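Local coordinates for SnoaL-like domain-containing protein (Methylibium petroleiphilum PM1, PDB 3G16) that is of unknown function but adopts a cystatin-like, NTF2-type fold of the SnoaL-like family, whose cone-shaped pocket often holds small molecules, at residues I16-E28 with W62-T74. Sequence-based numbering, arbitrary orientation.
Sequences IRTYYDGCNEADE and WRTAVETLGSYWT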
loop_
_atom_site.group_PDB
_atom_site.type_symbol
_atom_site.label_atom_id
_atom_site.label_comp_id
_atom_site.label_asym_id
_atom_site.label_seq_id
_atom_site.Cartn_x
_atom_site.Cartn_y
_atom_site.Cartn_z
ATOM N N ILE A 16 9.362 -12.353 -5.239
ATOM C CA ILE A 16 9.302 -11.336 -4.198
ATOM C C ILE A 16 10.227 -11.674 -3.030
ATOM O O ILE A 16 10.996 -10.821 -2.555
ATOM C CB ILE A 16 7.855 -11.151 -3.748
ATOM C CG1 ILE A 16 7.101 -10.333 -4.800
ATOM C CG2 ILE A 16 7.806 -10.484 -2.335
ATOM C CD1 ILE A 16 5.545 -10.346 -4.634
ATOM N N ARG A 17 10.219 -12.920 -2.603
ATOM C CA ARG A 17 11.053 -13.249 -1.472
ATOM C C ARG A 17 12.568 -13.213 -1.861
ATOM O O ARG A 17 13.437 -12.858 -1.036
ATOM C CB ARG A 17 10.680 -14.610 -0.891
ATOM C CG ARG A 17 9.274 -14.611 -0.263
ATOM C CD ARG A 17 9.050 -15.862 0.620
ATOM N NE ARG A 17 7.704 -15.877 1.176
ATOM C CZ ARG A 17 7.282 -15.203 2.250
ATOM N NH1 ARG A 17 8.093 -14.410 2.979
ATOM N NH2 ARG A 17 6.013 -15.339 2.616
ATOM N N THR A 18 12.879 -13.624 -3.098
ATOM C CA THR A 18 14.246 -13.546 -3.565
ATOM C C THR A 18 14.712 -12.066 -3.556
ATOM O O THR A 18 15.822 -11.727 -3.215
ATOM C CB THR A 18 14.411 -14.123 -4.969
ATOM O OG1 THR A 18 14.035 -15.508 -4.931
ATOM C CG2 THR A 18 15.870 -14.005 -5.452
ATOM N N TYR A 19 13.824 -11.173 -3.988
ATOM C CA TYR A 19 14.094 -9.751 -4.044
ATOM C C TYR A 19 14.448 -9.223 -2.642
ATOM O O TYR A 19 15.446 -8.568 -2.456
ATOM C CB TYR A 19 12.897 -8.995 -4.670
ATOM C CG TYR A 19 12.897 -7.507 -4.466
ATOM C CD1 TYR A 19 13.983 -6.703 -4.829
ATOM C CD2 TYR A 19 11.777 -6.902 -3.998
ATOM C CE1 TYR A 19 13.946 -5.333 -4.629
ATOM C CE2 TYR A 19 11.725 -5.525 -3.799
ATOM C CZ TYR A 19 12.826 -4.750 -4.110
ATOM O OH TYR A 19 12.724 -3.366 -3.933
ATOM N N TYR A 20 13.552 -9.490 -1.688
ATOM C CA TYR A 20 13.784 -9.042 -0.299
ATOM C C TYR A 20 15.046 -9.655 0.289
ATOM O O TYR A 20 15.776 -8.999 0.991
ATOM C CB TYR A 20 12.538 -9.266 0.573
ATOM C CG TYR A 20 11.526 -8.138 0.502
ATOM C CD1 TYR A 20 10.809 -7.919 -0.626
ATOM C CD2 TYR A 20 11.320 -7.317 1.584
ATOM C CE1 TYR A 20 9.892 -6.837 -0.734
ATOM C CE2 TYR A 20 10.382 -6.274 1.560
ATOM C CZ TYR A 20 9.697 -6.033 0.365
ATOM O OH TYR A 20 8.781 -4.962 0.345
ATOM N N ASP A 21 15.307 -10.923 -0.019
ATOM C CA ASP A 21 16.569 -11.554 0.411
ATOM C C ASP A 21 17.737 -10.750 -0.133
ATOM O O ASP A 21 18.687 -10.437 0.544
ATOM C CB ASP A 21 16.677 -12.985 -0.073
ATOM C CG ASP A 21 15.783 -13.960 0.693
ATOM O OD1 ASP A 21 15.085 -13.573 1.617
ATOM O OD2 ASP A 21 15.792 -15.167 0.265
ATOM N N GLY A 22 17.679 -10.474 -1.418
ATOM C CA GLY A 22 18.730 -9.715 -2.071
ATOM C C GLY A 22 18.921 -8.334 -1.475
ATOM O O GLY A 22 20.043 -7.844 -1.353
ATOM N N CYS A 23 17.810 -7.691 -1.140
ATOM C CA CYS A 23 17.888 -6.404 -0.444
ATOM C C CYS A 23 18.672 -6.544 0.859
ATOM O O CYS A 23 19.639 -5.836 1.094
ATOM C CB CYS A 23 16.489 -5.872 -0.097
ATOM S SG CYS A 23 15.520 -5.317 -1.547
ATOM N N ASN A 24 18.271 -7.496 1.712
ATOM C CA ASN A 24 18.963 -7.640 3.000
ATOM C C ASN A 24 20.414 -8.044 2.859
ATOM O O ASN A 24 21.253 -7.666 3.665
ATOM C CB ASN A 24 18.196 -8.567 3.948
ATOM C CG ASN A 24 16.924 -7.934 4.418
ATOM O OD1 ASN A 24 16.851 -6.698 4.454
ATOM N ND2 ASN A 24 15.924 -8.724 4.782
ATOM N N GLU A 25 20.703 -8.803 1.798
ATOM C CA GLU A 25 22.051 -9.302 1.522
ATOM C C GLU A 25 22.902 -8.291 0.761
ATOM O O GLU A 25 24.091 -8.583 0.480
ATOM C CB GLU A 25 21.968 -10.633 0.743
ATOM C CG GLU A 25 21.424 -11.797 1.554
ATOM C CD GLU A 25 21.008 -13.030 0.769
ATOM O OE1 GLU A 25 20.857 -12.931 -0.454
ATOM O OE2 GLU A 25 20.764 -14.065 1.427
ATOM N N ALA A 26 22.335 -7.146 0.408
ATOM C CA ALA A 26 23.083 -6.171 -0.373
ATOM C C ALA A 26 23.695 -6.823 -1.621
ATOM O O ALA A 26 24.834 -6.577 -1.986
ATOM C CB ALA A 26 24.125 -5.467 0.498
ATOM N N ASP A 27 22.929 -7.691 -2.268
ATOM C CA ASP A 27 23.387 -8.478 -3.428
ATOM C C ASP A 27 22.732 -7.915 -4.653
ATOM O O ASP A 27 21.578 -8.242 -4.959
ATOM C CB ASP A 27 23.075 -9.948 -3.174
ATOM C CG ASP A 27 23.559 -10.886 -4.262
ATOM O OD1 ASP A 27 23.822 -10.412 -5.386
ATOM O OD2 ASP A 27 23.600 -12.108 -3.994
ATOM N N GLU A 28 23.436 -7.046 -5.365
ATOM C CA GLU A 28 22.869 -6.378 -6.537
ATOM C C GLU A 28 22.475 -7.358 -7.629
ATOM O O GLU A 28 21.395 -7.231 -8.196
ATOM C CB GLU A 28 23.792 -5.269 -7.067
ATOM C CG GLU A 28 24.011 -4.090 -6.068
ATOM C CD GLU A 28 24.749 -2.870 -6.686
ATOM O OE1 GLU A 28 24.786 -2.763 -7.917
ATOM O OE2 GLU A 28 25.237 -1.985 -5.931
ATOM N N TRP A 62 19.504 0.225 -2.993
ATOM C CA TRP A 62 19.274 -0.569 -1.783
ATOM C C TRP A 62 20.603 -1.080 -1.233
ATOM O O TRP A 62 20.766 -1.134 -0.022
ATOM C CB TRP A 62 18.308 -1.703 -1.997
ATOM C CG TRP A 62 16.915 -1.341 -2.326
ATOM C CD1 TRP A 62 16.085 -2.041 -3.141
ATOM C CD2 TRP A 62 16.140 -0.208 -1.859
ATOM N NE1 TRP A 62 14.855 -1.451 -3.216
ATOM C CE2 TRP A 62 14.858 -0.332 -2.435
ATOM C CE3 TRP A 62 16.374 0.887 -1.000
ATOM C CZ2 TRP A 62 13.837 0.583 -2.197
ATOM C CZ3 TRP A 62 15.319 1.793 -0.758
ATOM C CH2 TRP A 62 14.086 1.637 -1.383
ATOM N N ARG A 63 21.589 -1.435 -2.066
ATOM C CA ARG A 63 22.871 -1.840 -1.548
ATOM C C ARG A 63 23.474 -0.687 -0.726
ATOM O O ARG A 63 23.997 -0.909 0.376
ATOM C CB ARG A 63 23.802 -2.196 -2.678
ATOM C CG ARG A 63 25.205 -2.515 -2.165
ATOM C CD ARG A 63 26.141 -2.510 -3.248
ATOM N NE ARG A 63 27.510 -2.609 -2.806
ATOM C CZ ARG A 63 28.498 -2.213 -3.574
ATOM N NH1 ARG A 63 28.218 -1.666 -4.773
ATOM N NH2 ARG A 63 29.747 -2.341 -3.143
ATOM N N THR A 64 23.366 0.542 -1.213
ATOM C CA THR A 64 23.849 1.719 -0.515
ATOM C C THR A 64 23.160 1.861 0.845
ATOM O O THR A 64 23.782 2.194 1.858
ATOM C CB THR A 64 23.563 2.965 -1.393
ATOM O OG1 THR A 64 24.254 2.825 -2.649
ATOM C CG2 THR A 64 23.988 4.243 -0.692
ATOM N N ALA A 65 21.854 1.618 0.845
ATOM C CA ALA A 65 21.079 1.746 2.071
ATOM C C ALA A 65 21.554 0.751 3.112
ATOM O O ALA A 65 21.672 1.084 4.313
ATOM C CB ALA A 65 19.582 1.545 1.815
ATOM N N VAL A 66 21.778 -0.488 2.710
ATOM C CA VAL A 66 22.287 -1.468 3.682
ATOM C C VAL A 66 23.630 -1.020 4.265
ATOM O O VAL A 66 23.872 -1.076 5.473
ATOM C CB VAL A 66 22.388 -2.852 3.045
ATOM C CG1 VAL A 66 23.210 -3.872 3.918
ATOM C CG2 VAL A 66 20.984 -3.360 2.733
ATOM N N GLU A 67 24.509 -0.539 3.387
ATOM C CA GLU A 67 25.851 -0.158 3.821
ATOM C C GLU A 67 25.845 1.020 4.734
ATOM O O GLU A 67 26.591 1.037 5.749
ATOM C CB GLU A 67 26.728 0.163 2.612
ATOM C CG GLU A 67 27.036 -1.035 1.795
ATOM C CD GLU A 67 27.781 -0.746 0.509
ATOM O OE1 GLU A 67 27.773 0.438 0.071
ATOM O OE2 GLU A 67 28.254 -1.731 -0.081
ATOM N N THR A 68 25.019 2.003 4.424
ATOM C CA THR A 68 25.048 3.264 5.187
ATOM C C THR A 68 24.071 3.332 6.344
ATOM O O THR A 68 24.379 3.928 7.383
ATOM C CB THR A 68 24.805 4.465 4.271
ATOM O OG1 THR A 68 23.490 4.429 3.762
ATOM C CG2 THR A 68 25.834 4.508 3.111
ATOM N N LEU A 69 22.889 2.732 6.182
ATOM C CA LEU A 69 21.860 2.793 7.198
ATOM C C LEU A 69 21.720 1.488 7.999
ATOM O O LEU A 69 21.057 1.475 9.035
ATOM C CB LEU A 69 20.505 3.073 6.560
ATOM C CG LEU A 69 20.347 4.310 5.649
ATOM C CD1 LEU A 69 18.970 4.388 5.090
ATOM C CD2 LEU A 69 20.730 5.575 6.460
ATOM N N GLY A 70 22.316 0.417 7.523
ATOM C CA GLY A 70 22.077 -0.887 8.117
ATOM C C GLY A 70 20.663 -1.383 7.815
ATOM O O GLY A 70 20.115 -2.219 8.570
ATOM N N SER A 71 20.042 -0.901 6.736
ATOM C CA SER A 71 18.691 -1.252 6.375
ATOM C C SER A 71 18.463 -2.762 6.412
ATOM O O SER A 71 19.288 -3.537 5.984
ATOM C CB SER A 71 18.399 -0.776 4.992
ATOM O OG SER A 71 18.469 0.641 4.937
ATOM N N TYR A 72 17.337 -3.133 6.995
ATOM C CA TYR A 72 16.901 -4.534 7.005
ATOM C C TYR A 72 15.408 -4.488 6.828
ATOM O O TYR A 72 14.701 -3.782 7.550
ATOM C CB TYR A 72 17.251 -5.199 8.318
ATOM C CG TYR A 72 17.153 -6.722 8.266
ATOM C CD1 TYR A 72 15.918 -7.361 8.385
ATOM C CD2 TYR A 72 18.266 -7.495 8.043
ATOM C CE1 TYR A 72 15.835 -8.748 8.301
ATOM C CE2 TYR A 72 18.197 -8.907 8.003
ATOM C CZ TYR A 72 16.961 -9.506 8.121
ATOM O OH TYR A 72 16.836 -10.903 8.052
ATOM N N TRP A 73 14.900 -5.235 5.861
ATOM C CA TRP A 73 13.494 -5.247 5.531
ATOM C C TRP A 73 12.829 -6.558 5.918
ATOM O O TRP A 73 13.400 -7.629 5.746
ATOM C CB TRP A 73 13.346 -5.073 4.018
ATOM C CG TRP A 73 13.677 -3.749 3.507
ATOM C CD1 TRP A 73 12.787 -2.728 3.330
ATOM C CD2 TRP A 73 14.934 -3.277 2.994
ATOM N NE1 TRP A 73 13.419 -1.630 2.806
ATOM C CE2 TRP A 73 14.737 -1.944 2.562
ATOM C CE3 TRP A 73 16.207 -3.827 2.884
ATOM C CZ2 TRP A 73 15.769 -1.195 1.978
ATOM C CZ3 TRP A 73 17.214 -3.071 2.303
ATOM C CH2 TRP A 73 16.980 -1.770 1.864
ATOM N N THR A 74 11.582 -6.475 6.317
ATOM C CA THR A 74 10.752 -7.628 6.564
ATOM C C THR A 74 9.480 -7.557 5.735
ATOM O O THR A 74 8.922 -6.461 5.496
ATOM C CB THR A 74 10.400 -7.796 8.048
ATOM O OG1 THR A 74 9.652 -6.673 8.519
ATOM C CG2 THR A 74 11.665 -7.950 8.883
#
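The side-chain amide of Asn-24 grips the backbone of Trp-73 with two hydrogen bonds. Trp-73 N donates to Asn-24 OD1 at 2.8 Å, on a lone pair in the carbonyl plane. Asn-24 ND2 donates to Trp-73 O at 2.9 Å, almost straight and within its own amide plane. The pair fixes the rotation of the amide and ties the last helical turn to an outer strand. OD1 also lies at the edge of the Trp-73 indole. The Asn-24 amide stacks over one face of the Tyr-72 ring, the planes 13° apart, with Asn-24 ND2 3.5 Å from Tyr-72 CE1. Tyr-72 CG is anti to the backbone N (chi1 -165°), which lays one face of the ring against this amide. A serine in its place would probably lose the stack and leave that face of the amide less covered.

Cys-23 packs its CB 3.6 Å from Trp-73 CE3. Its SG sits above the six-membered ring of Trp-73 at a distance, and approaches Trp-62 obliquely. Trp-62 NE1 donates to Tyr-19 OH at 3.0 Å, a bent bond. Past the helix, Ala-26 has positive phi in a Schellman motif, and its CB meets Val-66 CG1. Glu-28 OE2 takes Arg-63 NH1 at 3.2 Å in a salt bridge. OE2 lies at the guanidinium edge, whereas NH1 approaches it from above the carboxylate plane. His-60 also hydrogen-bonds this oxygen, and Glu-67 holds Arg-63 weakly at NE.

Trp-73 NE1 hydrogen-bonds an unidentified molecule, probably from the crystallisation liquor. Arg-153 of the second subunit bonds Asn-24 O and Ser-71 O. Helix segment 16-24 crosses segment 62-69 at -43° and runs nearly antiparallel to strand segment 71-74. Met-31 of helix 28-32 packs against Cys-23 and Trp-62. Helices 9-24 and 55-69 thus pack beside edge strand 71-81 of the curved sheet, as in the cystatin-like (NTF2) fold.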